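Local structure of pectate lyase/Amb allergen (Acidovorax citrulli, 4HWV) at residues Gln373-Ser385 with Trp454-Thr467. The protein probably cleaves pectate as a calcium-dependent, secreted lyase of polysaccharide lyase family 1, built on a right-handed parallel beta-helix. Residues are numbered along the deposited sequence; the frame is centred on the assembly and turned at random. Where two conformers were deposited one is given.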
ATOM      1  N   GLN A 373       0.432  26.254 -21.168  1.00  6.32           N
ATOM      2  CA  GLN A 373       0.914  27.117 -22.238  1.00  6.79           C
ATOM      3  C   GLN A 373       0.615  26.552 -23.614  1.00  7.34           C
ATOM      4  O   GLN A 373       1.126  25.490 -23.958  1.00  7.16           O
ATOM      5  CB  GLN A 373       2.415  27.310 -22.100  1.00  7.56           C
ATOM      6  CG  GLN A 373       2.947  28.409 -23.013  1.00  8.10           C
ATOM      7  CD  GLN A 373       2.385  29.760 -22.681  1.00  9.39           C
ATOM      8  OE1 GLN A 373       2.193  30.093 -21.513  1.00  9.43           O
ATOM      9  NE2 GLN A 373       2.118  30.558 -23.713  1.00 10.96           N
ATOM     10  N   SER A 374      -0.209  27.267 -24.384  1.00  7.96           N
ATOM     11  CA  SER A 374      -0.566  26.892 -25.764  1.00  8.43           C
ATOM     12  C   SER A 374      -1.301  25.554 -25.860  1.00  7.66           C
ATOM     13  O   SER A 374      -1.415  24.971 -26.936  1.00  7.98           O
ATOM     14  CB  SER A 374       0.647  26.905 -26.697  1.00  8.90           C
ATOM     15  OG  SER A 374       1.195  28.209 -26.794  1.00 10.29           O
ATOM     16  N   GLY A 375      -1.823  25.068 -24.738  1.00  6.77           N
ATOM     17  CA  GLY A 375      -2.665  23.889 -24.768  1.00  6.70           C
ATOM     18  C   GLY A 375      -3.982  24.192 -25.460  1.00  6.50           C
ATOM     19  O   GLY A 375      -4.440  25.334 -25.506  1.00  7.08           O
ATOM     20  N   LYS A 376      -4.606  23.153 -25.993  1.00  6.54           N
ATOM     21  CA  LYS A 376      -5.893  23.302 -26.660  1.00  6.89           C
ATOM     22  C   LYS A 376      -6.774  22.159 -26.174  1.00  6.70           C
ATOM     23  O   LYS A 376      -6.717  21.032 -26.684  1.00  7.51           O
ATOM     24  CB  LYS A 376      -5.712  23.328 -28.179  1.00  8.80           C
ATOM     25  CG  LYS A 376      -4.837  24.512 -28.632  1.00 10.76           C
ATOM     26  CD  LYS A 376      -4.536  24.521 -30.110  1.00 11.20           C
ATOM     27  CE  LYS A 376      -3.462  25.573 -30.394  1.00 10.64           C
ATOM     28  NZ  LYS A 376      -2.173  25.228 -29.700  1.00 11.03           N
ATOM     29  N   VAL A 377      -7.544  22.454 -25.137  1.00  6.33           N
ATOM     30  CA  VAL A 377      -8.271  21.440 -24.381  1.00  6.55           C
ATOM     31  C   VAL A 377      -9.734  21.421 -24.790  1.00  5.94           C
ATOM     32  O   VAL A 377     -10.379  22.469 -24.906  1.00  5.76           O
ATOM     33  CB  VAL A 377      -8.138  21.695 -22.859  1.00  6.99           C
ATOM     34  CG1 VAL A 377      -8.980  20.715 -22.075  1.00  7.79           C
ATOM     35  CG2 VAL A 377      -6.672  21.630 -22.443  1.00  8.08           C
ATOM     36  N   HIS A 378     -10.254  20.220 -25.035  1.00  5.70           N
ATOM     37  CA  HIS A 378     -11.651  20.056 -25.444  1.00  5.33           C
ATOM     38  C   HIS A 378     -12.250  18.995 -24.520  1.00  5.15           C
ATOM     39  O   HIS A 378     -11.865  17.823 -24.598  1.00  5.36           O
ATOM     40  CB  HIS A 378     -11.707  19.588 -26.906  1.00  5.85           C
ATOM     41  CG  HIS A 378     -13.052  19.727 -27.548  1.00  5.81           C
ATOM     42  ND1 HIS A 378     -13.406  20.842 -28.271  1.00  7.04           N
ATOM     43  CD2 HIS A 378     -14.113  18.880 -27.605  1.00  6.20           C
ATOM     44  CE1 HIS A 378     -14.638  20.690 -28.726  1.00  7.49           C
ATOM     45  NE2 HIS A 378     -15.085  19.504 -28.348  1.00  7.11           N
ATOM     46  N   ALA A 379     -13.175  19.404 -23.653  1.00  4.94           N
ATOM     47  CA  ALA A 379     -13.701  18.520 -22.604  1.00  4.88           C
ATOM     48  C   ALA A 379     -15.195  18.318 -22.790  1.00  5.94           C
ATOM     49  O   ALA A 379     -15.942  19.287 -22.811  1.00  7.20           O
ATOM     50  CB  ALA A 379     -13.436  19.126 -21.228  1.00  5.99           C
ATOM     51  N   GLU A 380     -15.633  17.065 -22.895  1.00  5.60           N
ATOM     52  CA  GLU A 380     -17.051  16.784 -23.126  1.00  5.84           C
ATOM     53  C   GLU A 380     -17.582  15.682 -22.222  1.00  5.66           C
ATOM     54  O   GLU A 380     -16.990  14.599 -22.140  1.00  6.23           O
ATOM     55  CB  GLU A 380     -17.295  16.381 -24.587  1.00  6.37           C
ATOM     56  CG  GLU A 380     -17.078  17.532 -25.564  1.00  6.39           C
ATOM     57  CD  GLU A 380     -16.978  17.096 -27.006  1.00  7.54           C
ATOM     58  OE1 GLU A 380     -16.291  16.095 -27.278  1.00  7.06           O
ATOM     59  OE2 GLU A 380     -17.570  17.778 -27.867  1.00  9.09           O
ATOM     60  N   ASN A 381     -18.727  15.953 -21.593  1.00  5.53           N
ATOM     61  CA  ASN A 381     -19.470  14.933 -20.846  1.00  5.19           C
ATOM     62  C   ASN A 381     -18.615  14.159 -19.843  1.00  5.07           C
ATOM     63  O   ASN A 381     -18.673  12.928 -19.756  1.00  5.11           O
ATOM     64  CB  ASN A 381     -20.232  13.990 -21.790  1.00  6.33           C
ATOM     65  CG  ASN A 381     -21.314  14.715 -22.581  1.00  8.00           C
ATOM     66  OD1 ASN A 381     -21.285  15.941 -22.747  1.00  9.23           O
ATOM     67  ND2 ASN A 381     -22.260  13.944 -23.099  1.00  8.63           N
ATOM     68  N   ASN A 382     -17.830  14.908 -19.083  1.00  4.81           N
ATOM     69  CA  ASN A 382     -17.085  14.343 -17.961  1.00  5.35           C
ATOM     70  C   ASN A 382     -17.912  14.522 -16.695  1.00  5.83           C
ATOM     71  O   ASN A 382     -18.570  15.560 -16.514  1.00  6.14           O
ATOM     72  CB  ASN A 382     -15.738  15.042 -17.798  1.00  4.96           C
ATOM     73  CG  ASN A 382     -14.828  14.820 -18.999  1.00  4.92           C
ATOM     74  OD1 ASN A 382     -14.253  13.746 -19.151  1.00  5.28           O
ATOM     75  ND2 ASN A 382     -14.703  15.831 -19.860  1.00  5.64           N
ATOM     76  N   VAL A 383     -17.859  13.522 -15.819  1.00  5.78           N
ATOM     77  CA  VAL A 383     -18.521  13.583 -14.519  1.00  6.35           C
ATOM     78  C   VAL A 383     -17.489  13.693 -13.422  1.00  5.98           C
ATOM     79  O   VAL A 383     -16.504  12.965 -13.433  1.00  5.68           O
ATOM     80  CB  VAL A 383     -19.368  12.336 -14.278  1.00  7.85           C
ATOM     81  CG1 VAL A 383     -19.948  12.337 -12.854  1.00  9.25           C
ATOM     82  CG2 VAL A 383     -20.458  12.234 -15.315  1.00  9.35           C
ATOM     83  N   VAL A 384     -17.734  14.603 -12.482  1.00  5.97           N
ATOM     84  CA  VAL A 384     -16.855  14.807 -11.348  1.00  6.67           C
ATOM     85  C   VAL A 384     -17.643  14.638 -10.051  1.00  6.98           C
ATOM     86  O   VAL A 384     -18.655  15.315  -9.835  1.00  8.43           O
ATOM     87  CB  VAL A 384     -16.200  16.225 -11.386  1.00  7.21           C
ATOM     88  CG1 VAL A 384     -15.232  16.416 -10.212  1.00  8.17           C
ATOM     89  CG2 VAL A 384     -15.521  16.470 -12.722  1.00  8.57           C
ATOM     90  N   SER A 385     -17.183  13.712  -9.215  1.00  6.78           N
ATOM     91  CA  SER A 385     -17.673  13.584  -7.849  0.50  6.69           C
ATOM     92  C   SER A 385     -16.552  14.031  -6.935  1.00  7.19           C
ATOM     93  O   SER A 385     -15.541  13.343  -6.815  1.00  7.67           O
ATOM     94  CB  SER A 385     -18.008  12.132  -7.531  0.50  6.38           C
ATOM     95  OG  SER A 385     -18.311  11.993  -6.152  0.50  6.62           O
ATOM     96  N   TRP A 454     -10.294  24.418 -32.874  1.00 11.66           N
ATOM     97  CA  TRP A 454     -10.277  23.042 -33.371  1.00 10.40           C
ATOM     98  C   TRP A 454     -11.402  22.260 -32.745  1.00 10.41           C
ATOM     99  O   TRP A 454     -11.928  22.625 -31.701  1.00 11.41           O
ATOM    100  CB  TRP A 454      -8.948  22.337 -33.064  1.00 10.38           C
ATOM    101  CG  TRP A 454      -8.836  21.839 -31.647  1.00 10.24           C
ATOM    102  CD1 TRP A 454      -8.729  22.611 -30.526  1.00 10.55           C
ATOM    103  CD2 TRP A 454      -8.793  20.468 -31.195  1.00  9.53           C
ATOM    104  NE1 TRP A 454      -8.610  21.815 -29.410  1.00  9.78           N
ATOM    105  CE2 TRP A 454      -8.663  20.498 -29.786  1.00  9.28           C
ATOM    106  CE3 TRP A 454      -8.840  19.222 -31.843  1.00  9.63           C
ATOM    107  CZ2 TRP A 454      -8.577  19.337 -29.011  1.00  9.58           C
ATOM    108  CZ3 TRP A 454      -8.762  18.061 -31.073  1.00  9.40           C
ATOM    109  CH2 TRP A 454      -8.624  18.131 -29.665  1.00  9.34           C
ATOM    110  N   LYS A 455     -11.775  21.167 -33.387  1.00 10.21           N
ATOM    111  CA  LYS A 455     -12.650  20.213 -32.731  1.00 12.06           C
ATOM    112  C   LYS A 455     -12.245  18.801 -33.087  1.00  9.19           C
ATOM    113  O   LYS A 455     -11.910  18.501 -34.235  1.00  8.45           O
ATOM    114  CB  LYS A 455     -14.113  20.462 -33.056  1.00 16.49           C
ATOM    115  CG  LYS A 455     -14.447  20.361 -34.521  1.00 19.05           C
ATOM    116  CD  LYS A 455     -15.838  20.970 -34.809  1.00 22.00           C
ATOM    117  CE  LYS A 455     -16.010  22.297 -34.108  1.00 24.16           C
ATOM    118  NZ  LYS A 455     -17.003  23.189 -34.778  1.00 25.32           N
ATOM    119  N   PRO A 456     -12.249  17.925 -32.081  1.00  7.81           N
ATOM    120  CA  PRO A 456     -11.785  16.552 -32.323  1.00  7.24           C
ATOM    121  C   PRO A 456     -12.611  15.791 -33.353  1.00  6.26           C
ATOM    122  O   PRO A 456     -12.040  14.927 -34.003  1.00  6.25           O
ATOM    123  CB  PRO A 456     -11.840  15.894 -30.943  1.00  7.86           C
ATOM    124  CG  PRO A 456     -12.626  16.819 -30.064  1.00  8.45           C
ATOM    125  CD  PRO A 456     -12.512  18.196 -30.652  1.00  7.86           C
ATOM    126  N   SER A 457     -13.895  16.112 -33.532  1.00  6.96           N
ATOM    127  CA  SER A 457     -14.708  15.392 -34.515  1.00  7.70           C
ATOM    128  C   SER A 457     -14.214  15.599 -35.957  1.00  8.63           C
ATOM    129  O   SER A 457     -14.594  14.845 -36.855  1.00  9.52           O
ATOM    130  CB  SER A 457     -16.188  15.769 -34.386  1.00  8.78           C
ATOM    131  OG  SER A 457     -16.351  17.162 -34.603  1.00  9.97           O
ATOM    132  N   ASP A 458     -13.388  16.616 -36.189  1.00  8.43           N
ATOM    133  CA  ASP A 458     -12.765  16.764 -37.510  1.00  9.09           C
ATOM    134  C   ASP A 458     -11.709  15.699 -37.787  1.00  9.23           C
ATOM    135  O   ASP A 458     -11.326  15.484 -38.940  1.00 10.66           O
ATOM    136  CB  ASP A 458     -12.126  18.143 -37.668  1.00 10.36           C
ATOM    137  CG  ASP A 458     -13.146  19.256 -37.876  1.00 13.16           C
ATOM    138  OD1 ASP A 458     -14.302  18.966 -38.252  1.00 14.60           O
ATOM    139  OD2 ASP A 458     -12.761  20.427 -37.696  1.00 14.92           O
ATOM    140  N   PHE A 459     -11.226  15.044 -36.738  1.00  7.81           N
ATOM    141  CA  PHE A 459     -10.080  14.145 -36.861  1.00  7.45           C
ATOM    142  C   PHE A 459     -10.394  12.681 -36.583  1.00  7.17           C
ATOM    143  O   PHE A 459      -9.644  11.782 -36.982  1.00  8.41           O
ATOM    144  CB  PHE A 459      -8.952  14.653 -35.954  1.00  7.54           C
ATOM    145  CG  PHE A 459      -8.545  16.051 -36.284  1.00  8.53           C
ATOM    146  CD1 PHE A 459      -7.765  16.304 -37.400  1.00  9.13           C
ATOM    147  CD2 PHE A 459      -8.988  17.112 -35.531  1.00  9.22           C
ATOM    148  CE1 PHE A 459      -7.428  17.590 -37.738  1.00 10.29           C
ATOM    149  CE2 PHE A 459      -8.640  18.399 -35.881  1.00 10.44           C
ATOM    150  CZ  PHE A 459      -7.863  18.619 -36.968  1.00 11.07           C
ATOM    151  N   TYR A 460     -11.495  12.439 -35.885  1.00  6.32           N
ATOM    152  CA  TYR A 460     -11.974  11.085 -35.637  1.00  6.15           C
ATOM    153  C   TYR A 460     -13.441  11.146 -35.240  1.00  6.90           C
ATOM    154  O   TYR A 460     -13.905  12.166 -34.732  1.00  7.54           O
ATOM    155  CB  TYR A 460     -11.142  10.356 -34.571  1.00  6.13           C
ATOM    156  CG  TYR A 460     -10.887  11.101 -33.281  1.00  5.01           C
ATOM    157  CD1 TYR A 460     -11.811  11.101 -32.238  1.00  5.04           C
ATOM    158  CD2 TYR A 460      -9.696  11.780 -33.104  1.00  5.06           C
ATOM    159  CE1 TYR A 460     -11.544  11.777 -31.043  1.00  5.15           C
ATOM    160  CE2 TYR A 460      -9.410  12.439 -31.944  1.00  4.60           C
ATOM    161  CZ  TYR A 460     -10.334  12.434 -30.907  1.00  4.45           C
ATOM    162  OH  TYR A 460     -10.030  13.074 -29.727  1.00  4.90           O
ATOM    163  N   ASP A 461     -14.165  10.063 -35.501  1.00  7.77           N
ATOM    164  CA  ASP A 461     -15.569   9.980 -35.115  1.00  8.64           C
ATOM    165  C   ASP A 461     -15.670   9.457 -33.695  1.00  8.46           C
ATOM    166  O   ASP A 461     -14.911   8.576 -33.298  1.00  9.62           O
ATOM    167  CB  ASP A 461     -16.306   9.009 -36.036  1.00  9.99           C
ATOM    168  CG  ASP A 461     -16.407   9.511 -37.452  1.00 11.76           C
ATOM    169  OD1 ASP A 461     -16.585  10.724 -37.647  1.00 13.47           O
ATOM    170  OD2 ASP A 461     -16.332   8.685 -38.375  1.00 12.59           O
ATOM    171  N   TYR A 462     -16.631   9.963 -32.935  1.00  7.10           N
ATOM    172  CA  TYR A 462     -16.884   9.448 -31.592  1.00  6.29           C
ATOM    173  C   TYR A 462     -18.291   9.814 -31.168  1.00  6.27           C
ATOM    174  O   TYR A 462     -18.840  10.816 -31.622  1.00  6.96           O
ATOM    175  CB  TYR A 462     -15.852   9.998 -30.586  1.00  5.94           C
ATOM    176  CG  TYR A 462     -15.925  11.497 -30.377  1.00  5.83           C
ATOM    177  CD1 TYR A 462     -15.340  12.379 -31.291  1.00  5.65           C
ATOM    178  CD2 TYR A 462     -16.601  12.039 -29.280  1.00  6.00           C
ATOM    179  CE1 TYR A 462     -15.410  13.743 -31.114  1.00  6.36           C
ATOM    180  CE2 TYR A 462     -16.670  13.416 -29.101  1.00  6.15           C
ATOM    181  CZ  TYR A 462     -16.073  14.258 -30.033  1.00  6.56           C
ATOM    182  OH  TYR A 462     -16.107  15.622 -29.897  1.00  7.17           O
ATOM    183  N   THR A 463     -18.848   8.995 -30.282  1.00  5.78           N
ATOM    184  CA  THR A 463     -20.165   9.225 -29.706  1.00  5.96           C
ATOM    185  C   THR A 463     -20.028   9.487 -28.210  1.00  6.60           C
ATOM    186  O   THR A 463     -19.389   8.712 -27.493  1.00  8.68           O
ATOM    187  CB  THR A 463     -21.056   7.997 -29.954  1.00  5.71           C
ATOM    188  OG1 THR A 463     -21.310   7.896 -31.364  1.00  6.64           O
ATOM    189  CG2 THR A 463     -22.375   8.094 -29.175  1.00  6.54           C
ATOM    190  N   LEU A 464     -20.594  10.596 -27.748  1.00  5.65           N
ATOM    191  CA  LEU A 464     -20.562  10.915 -26.325  1.00  5.78           C
ATOM    192  C   LEU A 464     -21.636  10.149 -25.583  1.00  6.01           C
ATOM    193  O   LEU A 464     -22.817  10.289 -25.914  1.00  7.24           O
ATOM    194  CB  LEU A 464     -20.804  12.409 -26.101  1.00  6.17           C
ATOM    195  CG  LEU A 464     -19.703  13.328 -26.613  1.00  6.79           C
ATOM    196  CD1 LEU A 464     -20.132  14.790 -26.476  1.00  7.21           C
ATOM    197  CD2 LEU A 464     -18.406  13.084 -25.869  1.00  6.62           C
ATOM    198  N   GLU A 465     -21.249   9.386 -24.555  1.00  6.12           N
ATOM    199  CA  GLU A 465     -22.201   8.847 -23.605  1.00  6.56           C
ATOM    200  C   GLU A 465     -22.755   9.975 -22.776  1.00  7.52           C
ATOM    201  O   GLU A 465     -22.083  10.980 -22.519  1.00  7.93           O
ATOM    202  CB  GLU A 465     -21.519   7.868 -22.665  1.00  7.51           C
ATOM    203  CG  GLU A 465     -21.132   6.581 -23.366  1.00  9.04           C
ATOM    204  CD  GLU A 465     -20.412   5.616 -22.443  1.00 10.59           C
ATOM    205  OE1 GLU A 465     -21.082   4.854 -21.709  1.00 10.36           O
ATOM    206  OE2 GLU A 465     -19.162   5.615 -22.457  1.00 13.00           O
ATOM    207  N   ASP A 466     -24.002   9.869 -22.355  1.00  8.39           N
ATOM    208  CA  ASP A 466     -24.562  10.845 -21.414  0.50  9.47           C
ATOM    209  C   ASP A 466     -23.943  10.655 -20.044  1.00  8.39           C
ATOM    210  O   ASP A 466     -23.479   9.546 -19.719  1.00  9.30           O
ATOM    211  CB  ASP A 466     -26.073  10.759 -21.257  0.50 12.60           C
ATOM    212  CG  ASP A 466     -26.613  11.921 -20.409  0.50 15.48           C
ATOM    213  OD1 ASP A 466     -26.290  13.077 -20.745  0.50 17.29           O
ATOM    214  OD2 ASP A 466     -27.271  11.679 -19.377  0.50 15.59           O
ATOM    215  N   THR A 467     -24.017  11.680 -19.213  1.00  8.67           N
ATOM    216  CA  THR A 467     -23.405  11.645 -17.902  1.00  8.80           C
ATOM    217  C   THR A 467     -24.269  10.980 -16.819  1.00  8.55           C
ATOM    218  O   THR A 467     -23.764  10.640 -15.734  1.00  8.90           O
ATOM    219  CB  THR A 467     -23.062  13.081 -17.490  1.00  9.11           C
ATOM    220  OG1 THR A 467     -24.208  13.911 -17.714  1.00  9.41           O
ATOM    221  CG2 THR A 467     -21.886  13.618 -18.327  1.00 10.66           C
TER
HETATM  222  O   HOH W   1      -9.716  23.901 -27.309  1.00  8.36           O
HETATM  223  O   HOH W   2     -11.816  23.054 -28.941  1.00  9.21           O
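Pro456 puts CD over the centre of one face of the His378 imidazole, 3.5 Å from the ring centroid and only 9° off the normal, a well-centred CH-pi contact between the loop 454-467 and strand 376-380. With CG anti to the backbone N, the imidazole also turns an edge to the face of the Trp454 six-membered ring, the planes 64° apart in a T-shaped pair. A water bridges His378 ND1 to the carbonyl oxygen of Trp454, while His378 NE2 makes a weak bond to Glu380 OE2, so both ring nitrogens have partners.

Glu380 then takes the hydroxyl of Tyr462: OH donates to OE1 at 2.7 Å, on the syn lone pair, with carboxylate and phenol ring planes 52° apart. His347 NE2 also bonds Glu380 OE1, so two partners hold that oxygen and the weak His378 bond engages OE2, which would probably favour the charged form of this buried carboxylate. Leu464 lies across the carboxylate's stem, its CD2 3.7 Å from Glu380 CB.

Toward Thr467 the contact is more open to solvent but still closely packed. Asn381, at a left-handed backbone position, sends ND2 to Glu465 O in a nearly straight 3.0 Å bond; the acceptor lies in the amide plane, although the donor stands above the carbonyl plane. Beyond it, Val383 CG2 rests on Thr467 CB at 3.5 Å, a tight local touch. The looser side is at Lys455 and Asp466, both exposed and little covered by the strand.

All this is peripheral packing on the parallel beta-helix, away from the calcium site. The loop, running between helices 438-445 and 470-477, lies over strand 376-387 and reaches neighbouring strand 345-356 through Trp454, Pro456 and Leu464; Glu465 ties it to helix 470-477 by salt bridges to Arg473 and Arg477.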